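Local coordinates for glycoside hydrolase (Streptococcus pneumoniae serotype 4, PDB 6ORH), which probably hydrolyses alpha-L-fucosidic linkages as a family 29 glycoside hydrolase, helping the bacterium degrade host-derived carbohydrate antigens, at residues D141-Y146 / E186-T191. The protein carries 2 engineered substitutions. Numbering follows the deposited sequence. Where two conformers were deposited one is given.
Sequences DYNAYY and EKWFET. With EDO (1,2-ethanediol), chain F.
Tyr146 lays its ring over one face of the six-membered ring of Trp188, joining helix 139-154 to helix 185-196 in the alpha-L-fucosidase domain, a TIM-barrel fold. The stack is face-to-face and offset: centroids lie 3.8 Å apart, the planes tilt by 17°, and the closest atoms are Tyr146 CD1 and Trp188 CZ2 at 3.3 Å. Farther along the phenol, Tyr146 CE1 sits 3.5 Å from Trp188 CZ3, so one flank of the phenol follows the benzo ring of the indole. Tyr146 points its CB toward the other helix, and CG anti to the backbone N (chi1 -167°) carries the ring on to Trp188; the two side chains run across each other at about a right angle, while their rings stay nearly parallel. The phenol hydroxyl is hydrogen-bonded to the carbonyl O of Leu124, at the end of barrel strand 119-124, which ties the stacked ring to the barrel.

Asn143, one turn before Tyr146, closes on the indole obliquely, its amide plane 48° from the ring, and its OD1 stands 3.1 Å from Trp188 CZ2. That amide is held by residues flanking the two segments: OD1 accepts from Glu184 N, while ND2 donates to the carbonyls of Glu139 and Asn182. The pyrrole side is looser. Here a water lies between the helices, weakly bound by Trp188 NE1 at 3.2 Å and donating, also weakly, to Asn143 O at 3.3 Å. Beyond it Lys187 is exposed, its extended chain touching Leu147 of the facing helix. The direct contact is therefore mainly aromatic dispersion, supplemented by a weak water link between Trp188 NE1 and Asn143 O, while the Asn143 amide, fixed by three hydrogen bonds to residues outside the segments, packs closely against the indole.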
ATOM      1  N   ASP A 141     -11.556 -28.103  32.944  1.00 17.43           N
ATOM      2  CA  ASP A 141     -10.708 -29.261  32.699  1.00 17.10           C
ATOM      3  C   ASP A 141      -9.892 -29.041  31.423  1.00 15.27           C
ATOM      4  O   ASP A 141      -8.719 -29.417  31.374  1.00 16.04           O
ATOM      5  CB  ASP A 141     -11.488 -30.581  32.652  1.00 19.45           C
ATOM      6  CG  ASP A 141     -11.831 -31.152  34.020  1.00 26.24           C
ATOM      7  OD1 ASP A 141     -11.266 -30.697  35.012  1.00 25.65           O
ATOM      8  OD2 ASP A 141     -12.643 -32.101  34.074  1.00 30.73           O
ATOM      9  N   TYR A 142     -10.493 -28.412  30.403  1.00 15.67           N
ATOM     10  CA  TYR A 142      -9.743 -28.212  29.163  1.00 14.12           C
ATOM     11  C   TYR A 142      -8.594 -27.240  29.426  1.00 14.02           C
ATOM     12  O   TYR A 142      -7.460 -27.479  28.962  1.00 14.54           O
ATOM     13  CB  TYR A 142     -10.583 -27.677  27.988  1.00 14.41           C
ATOM     14  CG  TYR A 142      -9.704 -27.455  26.781  1.00 12.94           C
ATOM     15  CD1 TYR A 142      -9.171 -28.521  26.076  1.00 12.69           C
ATOM     16  CD2 TYR A 142      -9.252 -26.178  26.447  1.00 13.59           C
ATOM     17  CE1 TYR A 142      -8.258 -28.346  25.037  1.00 12.57           C
ATOM     18  CE2 TYR A 142      -8.363 -25.979  25.394  1.00 13.30           C
ATOM     19  CZ  TYR A 142      -7.842 -27.062  24.706  1.00 13.21           C
ATOM     20  OH  TYR A 142      -6.952 -26.883  23.671  1.00 12.21           O
ATOM     21  N   ASN A 143      -8.906 -26.167  30.162  1.00 14.76           N
ATOM     22  CA  ASN A 143      -7.860 -25.202  30.514  1.00 15.03           C
ATOM     23  C   ASN A 143      -6.718 -25.873  31.276  1.00 16.16           C
ATOM     24  O   ASN A 143      -5.550 -25.524  31.056  1.00 14.33           O
ATOM     25  CB  ASN A 143      -8.418 -24.020  31.298  1.00 15.00           C
ATOM     26  CG  ASN A 143      -9.013 -23.013  30.343  1.00 16.55           C
ATOM     27  OD1 ASN A 143      -8.279 -22.318  29.643  1.00 16.10           O
ATOM     28  ND2 ASN A 143     -10.335 -22.922  30.316  1.00 15.69           N
ATOM     29  N   ALA A 144      -7.034 -26.802  32.198  1.00 15.13           N
ATOM     30  CA  ALA A 144      -5.981 -27.499  32.931  1.00 14.55           C
ATOM     31  C   ALA A 144      -5.133 -28.390  32.017  1.00 13.92           C
ATOM     32  O   ALA A 144      -3.927 -28.522  32.226  1.00 14.35           O
ATOM     33  CB  ALA A 144      -6.570 -28.269  34.105  1.00 15.53           C
ATOM     34  N   TYR A 145      -5.758 -28.993  31.000  1.00 13.82           N
ATOM     35  CA  TYR A 145      -5.070 -29.800  29.999  1.00 14.20           C
ATOM     36  C   TYR A 145      -4.082 -28.911  29.234  1.00 13.68           C
ATOM     37  O   TYR A 145      -2.894 -29.248  29.108  1.00 14.08           O
ATOM     38  CB  TYR A 145      -6.106 -30.429  29.053  1.00 15.08           C
ATOM     39  CG  TYR A 145      -5.560 -31.083  27.807  1.00 14.85           C
ATOM     40  CD1 TYR A 145      -4.745 -32.205  27.895  1.00 15.73           C
ATOM     41  CD2 TYR A 145      -5.797 -30.571  26.532  1.00 14.94           C
ATOM     42  CE1 TYR A 145      -4.245 -32.820  26.766  1.00 16.52           C
ATOM     43  CE2 TYR A 145      -5.304 -31.189  25.387  1.00 15.88           C
ATOM     44  CZ  TYR A 145      -4.491 -32.304  25.508  1.00 15.54           C
ATOM     45  OH  TYR A 145      -3.960 -32.936  24.420  1.00 16.53           O
ATOM     46  N   TYR A 146      -4.594 -27.775  28.749  1.00 14.09           N
ATOM     47  CA  TYR A 146      -3.762 -26.836  27.987  1.00 13.55           C
ATOM     48  C   TYR A 146      -2.562 -26.387  28.819  1.00 13.46           C
ATOM     49  O   TYR A 146      -1.411 -26.411  28.345  1.00 13.35           O
ATOM     50  CB  TYR A 146      -4.609 -25.664  27.458  1.00 13.05           C
ATOM     51  CG  TYR A 146      -3.891 -24.829  26.424  1.00 12.57           C
ATOM     52  CD1 TYR A 146      -3.034 -23.807  26.827  1.00 12.25           C
ATOM     53  CD2 TYR A 146      -4.089 -25.036  25.074  1.00 11.93           C
ATOM     54  CE1 TYR A 146      -2.356 -23.040  25.890  1.00 12.30           C
ATOM     55  CE2 TYR A 146      -3.422 -24.277  24.118  1.00 11.98           C
ATOM     56  CZ  TYR A 146      -2.526 -23.303  24.540  1.00 12.27           C
ATOM     57  OH  TYR A 146      -1.871 -22.514  23.623  1.00 12.32           O
ATOM     58  N   GLU A 186      -4.825 -15.422  31.664  1.00 16.19           N
ATOM     59  CA  GLU A 186      -3.902 -14.884  32.662  1.00 17.66           C
ATOM     60  C   GLU A 186      -3.110 -15.987  33.360  1.00 17.05           C
ATOM     61  O   GLU A 186      -1.916 -15.833  33.621  1.00 16.56           O
ATOM     62  CB  GLU A 186      -4.610 -13.932  33.631  1.00 20.41           C
ATOM     63  CG  GLU A 186      -4.995 -12.638  32.954  1.00 24.73           C
ATOM     64  CD  GLU A 186      -3.894 -11.821  32.272  1.00 27.96           C
ATOM     65  OE1 GLU A 186      -2.693 -11.885  32.699  1.00 28.25           O
ATOM     66  OE2 GLU A 186      -4.232 -11.111  31.310  1.00 31.97           O
ATOM     67  N   LYS A 187      -3.759 -17.112  33.685  1.00 16.70           N
ATOM     68  CA  LYS A 187      -3.081 -18.222  34.321  1.00 16.47           C
ATOM     69  C   LYS A 187      -2.049 -18.805  33.361  1.00 16.10           C
ATOM     70  O   LYS A 187      -0.931 -19.097  33.766  1.00 15.52           O
ATOM     71  CB  LYS A 187      -4.109 -19.266  34.768  1.00 18.85           C
ATOM     72  CG  LYS A 187      -3.532 -20.364  35.639  1.00 24.22           C
ATOM     73  CD  LYS A 187      -4.619 -21.193  36.285  1.00 25.65           C
ATOM     74  CE  LYS A 187      -4.049 -22.276  37.178  1.00 29.16           C
ATOM     75  NZ  LYS A 187      -5.139 -23.165  37.638  1.00 27.59           N
ATOM     76  N   TRP A 188      -2.408 -18.898  32.073  1.00 14.48           N
ATOM     77  CA  TRP A 188      -1.437 -19.376  31.093  1.00 14.63           C
ATOM     78  C   TRP A 188      -0.230 -18.445  31.021  1.00 13.64           C
ATOM     79  O   TRP A 188       0.903 -18.943  30.997  1.00 14.35           O
ATOM     80  CB  TRP A 188      -2.050 -19.503  29.698  1.00 14.13           C
ATOM     81  CG  TRP A 188      -3.207 -20.447  29.583  1.00 14.29           C
ATOM     82  CD1 TRP A 188      -3.716 -21.299  30.525  1.00 14.91           C
ATOM     83  CD2 TRP A 188      -3.953 -20.692  28.383  1.00 14.55           C
ATOM     84  NE1 TRP A 188      -4.752 -22.039  29.991  1.00 14.84           N
ATOM     85  CE2 TRP A 188      -4.923 -21.675  28.684  1.00 14.97           C
ATOM     86  CE3 TRP A 188      -3.883 -20.161  27.088  1.00 13.88           C
ATOM     87  CZ2 TRP A 188      -5.811 -22.159  27.715  1.00 14.43           C
ATOM     88  CZ3 TRP A 188      -4.784 -20.600  26.142  1.00 14.40           C
ATOM     89  CH2 TRP A 188      -5.699 -21.613  26.456  1.00 13.44           C
ATOM     90  N   PHE A 189      -0.475 -17.131  30.996  1.00 13.34           N
ATOM     91  CA  PHE A 189       0.615 -16.172  30.824  1.00 13.95           C
ATOM     92  C   PHE A 189       1.522 -16.212  32.050  1.00 15.80           C
ATOM     93  O   PHE A 189       2.751 -16.082  31.926  1.00 14.79           O
ATOM     94  CB  PHE A 189       0.078 -14.758  30.569  1.00 13.95           C
ATOM     95  CG  PHE A 189      -0.819 -14.594  29.364  1.00 13.63           C
ATOM     96  CD1 PHE A 189      -0.791 -15.508  28.303  1.00 14.71           C
ATOM     97  CD2 PHE A 189      -1.718 -13.523  29.310  1.00 13.76           C
ATOM     98  CE1 PHE A 189      -1.603 -15.312  27.186  1.00 14.32           C
ATOM     99  CE2 PHE A 189      -2.551 -13.346  28.214  1.00 13.68           C
ATOM    100  CZ  PHE A 189      -2.496 -14.249  27.163  1.00 13.30           C
ATOM    101  N   GLU A 190       0.914 -16.406  33.230  0.50 15.72           N
ATOM    102  CA  GLU A 190       1.685 -16.503  34.462  0.50 16.22           C
ATOM    103  C   GLU A 190       2.676 -17.664  34.400  0.50 16.16           C
ATOM    104  O   GLU A 190       3.852 -17.494  34.744  0.50 15.98           O
ATOM    105  CB  GLU A 190       0.744 -16.669  35.656  0.50 17.85           C
ATOM    106  CG  GLU A 190       0.113 -15.374  36.116  0.50 19.83           C
ATOM    107  CD  GLU A 190      -0.949 -15.574  37.191  0.50 22.02           C
ATOM    108  OE1 GLU A 190      -1.150 -16.725  37.613  0.50 24.95           O
ATOM    109  OE2 GLU A 190      -1.585 -14.590  37.584  0.50 23.81           O
ATOM    110  N   THR A 191       2.198 -18.838  33.951  1.00 14.50           N
ATOM    111  CA  THR A 191       3.032 -20.021  33.844  1.00 15.02           C
ATOM    112  C   THR A 191       4.149 -19.780  32.824  1.00 14.82           C
ATOM    113  O   THR A 191       5.282 -20.224  33.021  1.00 15.35           O
ATOM    114  CB  THR A 191       2.211 -21.279  33.521  1.00 15.55           C
ATOM    115  OG1 THR A 191       1.627 -21.694  34.761  1.00 18.78           O
ATOM    116  CG2 THR A 191       3.029 -22.430  32.982  1.00 15.50           C
TER
HETATM  117  C1  EDO F 506      -0.112  -9.632  29.588  1.00 43.02           C
HETATM  118  O1  EDO F 506      -1.503  -9.524  29.845  1.00 45.73           O
HETATM  119  C2  EDO F 506       0.633 -10.102  30.776  1.00 44.33           C
HETATM  120  O2  EDO F 506      -0.135 -10.877  31.703  1.00 42.14           O
HETATM  121  O   HOH W   1      -5.504 -22.821  32.968  1.00 17.01           O